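Side-chain contacts in alpha-L-rhamnosidase (Klebsiella oxytoca, PDB 4XHC), which hydrolyses terminal alpha-L-rhamnosidic bonds, releasing L-rhamnose, as a two-domain glycoside hydrolase of family GH78: residues A49-A54 and S201-C206; Q417-S422 and N457-A462. All blocks are in the same frame, centred on the assembly; numbering follows the deposited sequence.

Contact 1 (A49-A54 and S201-C206)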
ATOM      1  N   ALA A  49      11.834 -23.284  14.611  1.00 64.84           N
ATOM      2  CA  ALA A  49      12.563 -22.259  13.873  1.00 63.77           C
ATOM      3  C   ALA A  49      12.217 -22.390  12.387  1.00 61.74           C
ATOM      4  O   ALA A  49      12.002 -23.499  11.885  1.00 59.28           O
ATOM      5  CB  ALA A  49      14.062 -22.405  14.097  1.00 65.32           C
ATOM      6  N   LEU A  50      12.142 -21.253  11.700  1.00 61.03           N
ATOM      7  CA  LEU A  50      11.858 -21.231  10.275  1.00 60.28           C
ATOM      8  C   LEU A  50      13.149 -21.081   9.493  1.00 61.96           C
ATOM      9  O   LEU A  50      13.996 -20.278   9.848  1.00 63.89           O
ATOM     10  CB  LEU A  50      10.940 -20.061   9.947  1.00 59.86           C
ATOM     11  CG  LEU A  50       9.550 -20.089  10.574  1.00 58.56           C
ATOM     12  CD1 LEU A  50       8.825 -18.766  10.347  1.00 58.47           C
ATOM     13  CD2 LEU A  50       8.758 -21.252   9.996  1.00 58.03           C
ATOM     14  N   SER A  51      13.311 -21.867   8.442  1.00 63.02           N
ATOM     15  CA  SER A  51      14.439 -21.691   7.540  1.00 66.60           C
ATOM     16  C   SER A  51      14.022 -20.753   6.414  1.00 66.83           C
ATOM     17  O   SER A  51      12.943 -20.894   5.849  1.00 65.42           O
ATOM     18  CB  SER A  51      14.902 -23.037   6.976  1.00 68.28           C
ATOM     19  OG  SER A  51      14.081 -23.445   5.896  1.00 70.18           O
ATOM     20  N   ARG A  52      14.897 -19.812   6.086  1.00 69.97           N
ATOM     21  CA  ARG A  52      14.645 -18.793   5.071  1.00 72.54           C
ATOM     22  C   ARG A  52      15.648 -19.028   3.940  1.00 72.70           C
ATOM     23  O   ARG A  52      16.823 -19.230   4.203  1.00 74.00           O
ATOM     24  CB  ARG A  52      14.788 -17.403   5.721  1.00 75.91           C
ATOM     25  CG  ARG A  52      14.906 -16.193   4.793  1.00 80.67           C
ATOM     26  CD  ARG A  52      14.968 -14.879   5.582  1.00 82.94           C
ATOM     27  NE  ARG A  52      13.715 -14.633   6.318  1.00 83.73           N
ATOM     28  CZ  ARG A  52      12.870 -13.609   6.123  1.00 83.98           C
ATOM     29  NH1 ARG A  52      13.114 -12.652   5.221  1.00 85.24           N
ATOM     30  NH2 ARG A  52      11.762 -13.531   6.863  1.00 81.23           N
ATOM     31  N   GLN A  53      15.188 -19.031   2.690  1.00 73.24           N
ATOM     32  CA  GLN A  53      16.059 -19.359   1.554  1.00 75.60           C
ATOM     33  C   GLN A  53      15.669 -18.636   0.256  1.00 76.01           C
ATOM     34  O   GLN A  53      14.536 -18.761  -0.209  1.00 74.70           O
ATOM     35  CB  GLN A  53      16.037 -20.865   1.335  1.00 77.02           C
ATOM     36  CG  GLN A  53      16.861 -21.335   0.152  1.00 81.94           C
ATOM     37  CD  GLN A  53      17.263 -22.795   0.263  1.00 85.63           C
ATOM     38  OE1 GLN A  53      16.632 -23.586   0.974  1.00 84.63           O
ATOM     39  NE2 GLN A  53      18.327 -23.161  -0.440  1.00 90.14           N
ATOM     40  N   ALA A  54      16.621 -17.911  -0.334  1.00 62.33           N
ATOM     41  CA  ALA A  54      16.368 -17.068  -1.524  1.00 61.12           C
ATOM     42  C   ALA A  54      16.192 -17.857  -2.831  1.00 61.30           C
ATOM     43  O   ALA A  54      16.861 -18.861  -3.053  1.00 63.49           O
ATOM     44  CB  ALA A  54      17.487 -16.051  -1.691  1.00 61.32           C
ATOM     45  N   SER A 201       9.173 -24.707   8.016  1.00 58.29           N
ATOM     46  CA  SER A 201       9.774 -25.385   9.157  1.00 60.17           C
ATOM     47  C   SER A 201      10.180 -26.796   8.771  1.00 61.93           C
ATOM     48  O   SER A 201      10.738 -27.514   9.587  1.00 64.40           O
ATOM     49  CB  SER A 201       8.807 -25.439  10.332  1.00 59.55           C
ATOM     50  OG  SER A 201       7.641 -26.160   9.984  1.00 58.62           O
ATOM     51  N   ALA A 202       9.897 -27.195   7.535  1.00 61.99           N
ATOM     52  CA  ALA A 202      10.263 -28.520   7.053  1.00 65.99           C
ATOM     53  C   ALA A 202      11.562 -28.458   6.252  1.00 67.77           C
ATOM     54  O   ALA A 202      11.591 -28.744   5.055  1.00 67.65           O
ATOM     55  CB  ALA A 202       9.136 -29.093   6.208  1.00 66.29           C
ATOM     56  N   SER A 203      12.637 -28.090   6.935  1.00 69.90           N
ATOM     57  CA  SER A 203      13.930 -27.901   6.300  1.00 73.22           C
ATOM     58  C   SER A 203      14.875 -29.066   6.561  1.00 76.78           C
ATOM     59  O   SER A 203      16.046 -28.990   6.204  1.00 78.61           O
ATOM     60  CB  SER A 203      14.554 -26.615   6.825  1.00 74.59           C
ATOM     61  OG  SER A 203      14.591 -26.642   8.238  1.00 75.17           O
ATOM     62  N   GLY A 204      14.376 -30.126   7.198  1.00 78.74           N
ATOM     63  CA  GLY A 204      15.165 -31.328   7.449  1.00 80.17           C
ATOM     64  C   GLY A 204      15.133 -32.283   6.267  1.00 81.35           C
ATOM     65  O   GLY A 204      14.531 -31.990   5.227  1.00 78.49           O
ATOM     66  N   ALA A 205      15.796 -33.427   6.431  1.00 84.57           N
ATOM     67  CA  ALA A 205      15.845 -34.469   5.399  1.00 83.73           C
ATOM     68  C   ALA A 205      14.461 -35.088   5.168  1.00 81.28           C
ATOM     69  O   ALA A 205      13.564 -34.973   6.012  1.00 77.44           O
ATOM     70  CB  ALA A 205      16.860 -35.547   5.775  1.00 84.91           C
ATOM     71  N   CYS A 206      14.312 -35.734   4.014  1.00 81.30           N
ATOM     72  CA  CYS A 206      13.051 -36.346   3.603  1.00 79.66           C
ATOM     73  C   CYS A 206      13.306 -37.555   2.689  1.00 80.09           C
ATOM     74  O   CYS A 206      13.593 -37.371   1.505  1.00 78.09           O
ATOM     75  CB  CYS A 206      12.195 -35.312   2.867  1.00 76.84           C
ATOM     76  SG  CYS A 206      10.643 -35.965   2.219  1.00 75.21           S
TER
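Ser51 and Ser203 meet through their short side chains. CB of Ser51 lies 3.6 Å from CB of Ser203, and OG of Ser51 lies 3.3 Å from the same carbon. The two hydroxyl oxygens, OG of Ser51 and OG of Ser203, stay 4.0 Å apart and do not bond to each other. In both serines OG sits between the backbone N and the carbonyl carbon (chi1 81° in Ser51, 54° in Ser203). For Ser51 this allows a weak hydrogen bond to the carbonyl oxygen of Thr200. Next to the serines, one methyl of Leu50, CD2, comes 4.0 Å from the backbone N of Ser201.

Outside this shell, Ser51 and Thr200 share backbone hydrogen bonding, where strand 51-55, outermost in a four-stranded sheet within this chain, pairs antiparallel with strand 187-200. Segment 201-206 continues from that neighbour toward helix 214-230, at the passage from the beta part to the helical part. Ser201 OG hydrogen-bonds to the carbonyl oxygen of Gln232, just after that helix, and Ser201 O accepts from Arg263 NH1, just before helix 264-276. No hydrogen bond joins 49-54 to 201-206. The contact is loose van der Waals touching at the surface; Ser51 OG, Ser201 OG and Ser201 O find their polar partners elsewhere.

Contact 2 (Q417-S422 and N457-A462); sequences QGFYVS and NPPAVA
The Phe419 ring carries Pro459 over one face and the backbone of Asn457 at its edge. CG of Pro459 stands 4.2 Å from the ring centroid and 20° off the ring normal, a CH-pi contact. It is offset toward the rim, and the neighbouring CD of Pro459 reaches CZ of Phe419 at 3.9 Å. Near the ring plane, the carbonyl O of Asn457 approaches the edge carbons CE2 and CZ of Phe419, 3.3 Å from each. This oxygen probably meets the ring C-H edge favourably. The amide of Asn457 is almost parallel to the ring, with 11° between the planes. With chi1 at -166°, CG of Asn457 points opposite its own N, and OD1 comes 3.9 Å from CE2 of Phe419. No hydrogen bond crosses between 417-422 and 457-462.

Phe419 also packs on Asn453 and Leu454 of helix 444-456 and on Gln433 of helix 430-438. Asn453 ND2 donates to the carbonyl oxygen of Gln417, so the same helix also holds the turn before the ring. Gly418 and Phe419 both face Asp414, which makes a G1 beta bulge in the small hairpin of strands 413-414 and 419-420. The hairpin and the proline loop after helix 444-456 are inter-helix connections of the GH78 six-hairpin glycosidase domain, an (alpha/alpha)6 barrel in this family.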
ATOM      1  N   GLN A 417     -31.487 -50.400  -2.112  1.00 59.68           N
ATOM      2  CA  GLN A 417     -30.509 -49.537  -2.794  1.00 58.10           C
ATOM      3  C   GLN A 417     -29.051 -49.967  -2.567  1.00 54.89           C
ATOM      4  O   GLN A 417     -28.178 -49.610  -3.353  1.00 53.54           O
ATOM      5  CB  GLN A 417     -30.677 -48.088  -2.343  1.00 57.18           C
ATOM      6  CG  GLN A 417     -31.946 -47.419  -2.853  1.00 58.69           C
ATOM      7  CD  GLN A 417     -31.954 -45.935  -2.584  1.00 58.48           C
ATOM      8  OE1 GLN A 417     -31.620 -45.138  -3.463  1.00 61.43           O
ATOM      9  NE2 GLN A 417     -32.266 -45.555  -1.348  1.00 56.52           N
ATOM     10  N   GLY A 418     -28.802 -50.738  -1.506  1.00 53.60           N
ATOM     11  CA  GLY A 418     -27.451 -51.209  -1.166  1.00 51.83           C
ATOM     12  C   GLY A 418     -26.551 -50.104  -0.657  1.00 49.06           C
ATOM     13  O   GLY A 418     -25.334 -50.197  -0.771  1.00 47.58           O
ATOM     14  N   PHE A 419     -27.169 -49.069  -0.088  1.00 47.68           N
ATOM     15  CA  PHE A 419     -26.473 -47.898   0.437  1.00 45.44           C
ATOM     16  C   PHE A 419     -27.133 -47.470   1.749  1.00 44.54           C
ATOM     17  O   PHE A 419     -28.273 -47.833   2.033  1.00 45.51           O
ATOM     18  CB  PHE A 419     -26.564 -46.706  -0.534  1.00 44.42           C
ATOM     19  CG  PHE A 419     -25.701 -46.821  -1.767  1.00 44.40           C
ATOM     20  CD1 PHE A 419     -24.337 -47.074  -1.667  1.00 44.67           C
ATOM     21  CD2 PHE A 419     -26.242 -46.624  -3.034  1.00 44.60           C
ATOM     22  CE1 PHE A 419     -23.542 -47.169  -2.811  1.00 44.58           C
ATOM     23  CE2 PHE A 419     -25.447 -46.713  -4.178  1.00 45.07           C
ATOM     24  CZ  PHE A 419     -24.094 -46.985  -4.065  1.00 44.18           C
ATOM     25  N   TYR A 420     -26.410 -46.694   2.542  1.00 43.23           N
ATOM     26  CA  TYR A 420     -26.988 -46.045   3.705  1.00 43.56           C
ATOM     27  C   TYR A 420     -27.678 -44.743   3.271  1.00 43.59           C
ATOM     28  O   TYR A 420     -27.171 -44.025   2.411  1.00 42.68           O
ATOM     29  CB  TYR A 420     -25.909 -45.746   4.756  1.00 44.01           C
ATOM     30  CG  TYR A 420     -25.248 -46.972   5.366  1.00 44.55           C
ATOM     31  CD1 TYR A 420     -25.839 -47.652   6.431  1.00 45.45           C
ATOM     32  CD2 TYR A 420     -24.027 -47.440   4.888  1.00 44.30           C
ATOM     33  CE1 TYR A 420     -25.232 -48.764   6.994  1.00 46.81           C
ATOM     34  CE2 TYR A 420     -23.415 -48.553   5.439  1.00 44.98           C
ATOM     35  CZ  TYR A 420     -24.015 -49.209   6.497  1.00 47.49           C
ATOM     36  OH  TYR A 420     -23.400 -50.316   7.050  1.00 49.68           O
ATOM     37  N   VAL A 421     -28.823 -44.449   3.880  1.00 43.40           N
ATOM     38  CA  VAL A 421     -29.508 -43.180   3.679  1.00 43.76           C
ATOM     39  C   VAL A 421     -29.243 -42.222   4.851  1.00 43.62           C
ATOM     40  O   VAL A 421     -28.840 -42.639   5.932  1.00 42.52           O
ATOM     41  CB  VAL A 421     -31.025 -43.373   3.477  1.00 46.21           C
ATOM     42  CG1 VAL A 421     -31.283 -44.306   2.306  1.00 47.35           C
ATOM     43  CG2 VAL A 421     -31.702 -43.899   4.737  1.00 47.32           C
ATOM     44  N   SER A 422     -29.476 -40.933   4.626  1.00 45.05           N
ATOM     45  CA  SER A 422     -29.162 -39.895   5.611  1.00 44.65           C
ATOM     46  C   SER A 422     -30.269 -38.827   5.675  1.00 43.77           C
ATOM     47  O   SER A 422     -30.726 -38.325   4.644  1.00 46.26           O
ATOM     48  CB  SER A 422     -27.813 -39.258   5.260  1.00 43.75           C
ATOM     49  OG  SER A 422     -27.340 -38.414   6.302  1.00 43.91           O
ATOM     50  N   ASN A 457     -22.639 -48.062  -9.427  1.00 54.22           N
ATOM     51  CA  ASN A 457     -23.889 -47.332  -9.231  1.00 55.04           C
ATOM     52  C   ASN A 457     -23.690 -46.093  -8.341  1.00 55.34           C
ATOM     53  O   ASN A 457     -24.156 -46.035  -7.192  1.00 53.41           O
ATOM     54  CB  ASN A 457     -24.924 -48.288  -8.667  1.00 54.53           C
ATOM     55  CG  ASN A 457     -26.308 -47.742  -8.749  1.00 54.94           C
ATOM     56  OD1 ASN A 457     -26.943 -47.480  -7.733  1.00 56.42           O
ATOM     57  ND2 ASN A 457     -26.792 -47.565  -9.964  1.00 56.40           N
ATOM     58  N   PRO A 458     -22.997 -45.081  -8.891  1.00 57.81           N
ATOM     59  CA  PRO A 458     -22.595 -43.892  -8.135  1.00 55.27           C
ATOM     60  C   PRO A 458     -23.767 -43.038  -7.590  1.00 54.82           C
ATOM     61  O   PRO A 458     -24.646 -42.652  -8.365  1.00 56.68           O
ATOM     62  CB  PRO A 458     -21.772 -43.084  -9.157  1.00 57.15           C
ATOM     63  CG  PRO A 458     -21.583 -43.954 -10.358  1.00 59.18           C
ATOM     64  CD  PRO A 458     -22.690 -44.952 -10.333  1.00 60.18           C
ATOM     65  N   PRO A 459     -23.777 -42.752  -6.270  1.00 52.83           N
ATOM     66  CA  PRO A 459     -24.695 -41.818  -5.619  1.00 54.22           C
ATOM     67  C   PRO A 459     -24.709 -40.433  -6.249  1.00 56.58           C
ATOM     68  O   PRO A 459     -23.726 -39.993  -6.822  1.00 54.16           O
ATOM     69  CB  PRO A 459     -24.140 -41.709  -4.187  1.00 54.39           C
ATOM     70  CG  PRO A 459     -23.491 -43.018  -3.947  1.00 53.54           C
ATOM     71  CD  PRO A 459     -22.922 -43.428  -5.280  1.00 53.88           C
ATOM     72  N   ALA A 460     -25.817 -39.732  -6.059  1.00 61.17           N
ATOM     73  CA  ALA A 460     -26.032 -38.437  -6.686  1.00 63.32           C
ATOM     74  C   ALA A 460     -25.167 -37.322  -6.082  1.00 62.22           C
ATOM     75  O   ALA A 460     -24.732 -36.424  -6.794  1.00 65.36           O
ATOM     76  CB  ALA A 460     -27.514 -38.066  -6.595  1.00 65.63           C
ATOM     77  N   VAL A 461     -24.967 -37.344  -4.767  1.00 57.80           N
ATOM     78  CA  VAL A 461     -24.287 -36.244  -4.089  1.00 57.17           C
ATOM     79  C   VAL A 461     -22.797 -36.545  -4.028  1.00 55.62           C
ATOM     80  O   VAL A 461     -22.350 -37.390  -3.232  1.00 57.05           O
ATOM     81  CB  VAL A 461     -24.855 -36.003  -2.675  1.00 56.16           C
ATOM     82  CG1 VAL A 461     -24.080 -34.894  -1.966  1.00 58.47           C
ATOM     83  CG2 VAL A 461     -26.328 -35.644  -2.752  1.00 55.81           C
ATOM     84  N   ALA A 462     -22.042 -35.837  -4.857  1.00 59.23           N
ATOM     85  CA  ALA A 462     -20.662 -36.197  -5.142  1.00 57.07           C
ATOM     86  C   ALA A 462     -19.681 -35.586  -4.154  1.00 53.47           C
ATOM     87  O   ALA A 462     -20.053 -34.732  -3.343  1.00 50.38           O
ATOM     88  CB  ALA A 462     -20.303 -35.767  -6.553  1.00 57.34           C
TER

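Contacts 1 and 2 lie on opposite sides of the chain's centre. Their own centres are 44 Å apart, and their nearest atoms about 31 Å, so they do not touch. Both segments of contact 1 precede both segments of contact 2 in the sequence. Contact 1 joins the start of an outermost beta strand, and the residues just before it, to the loop that leads into the helical part. Contact 2 belongs wholly to the helical catalytic domain. None of the residues in either contact lines the rhamnose pocket, which includes Asp237, Asp242, Trp355, Glu506 and His528. Contact 1 lies 20 Å and contact 2 lies 26 Å from the chain's centre, measured from the contact centres.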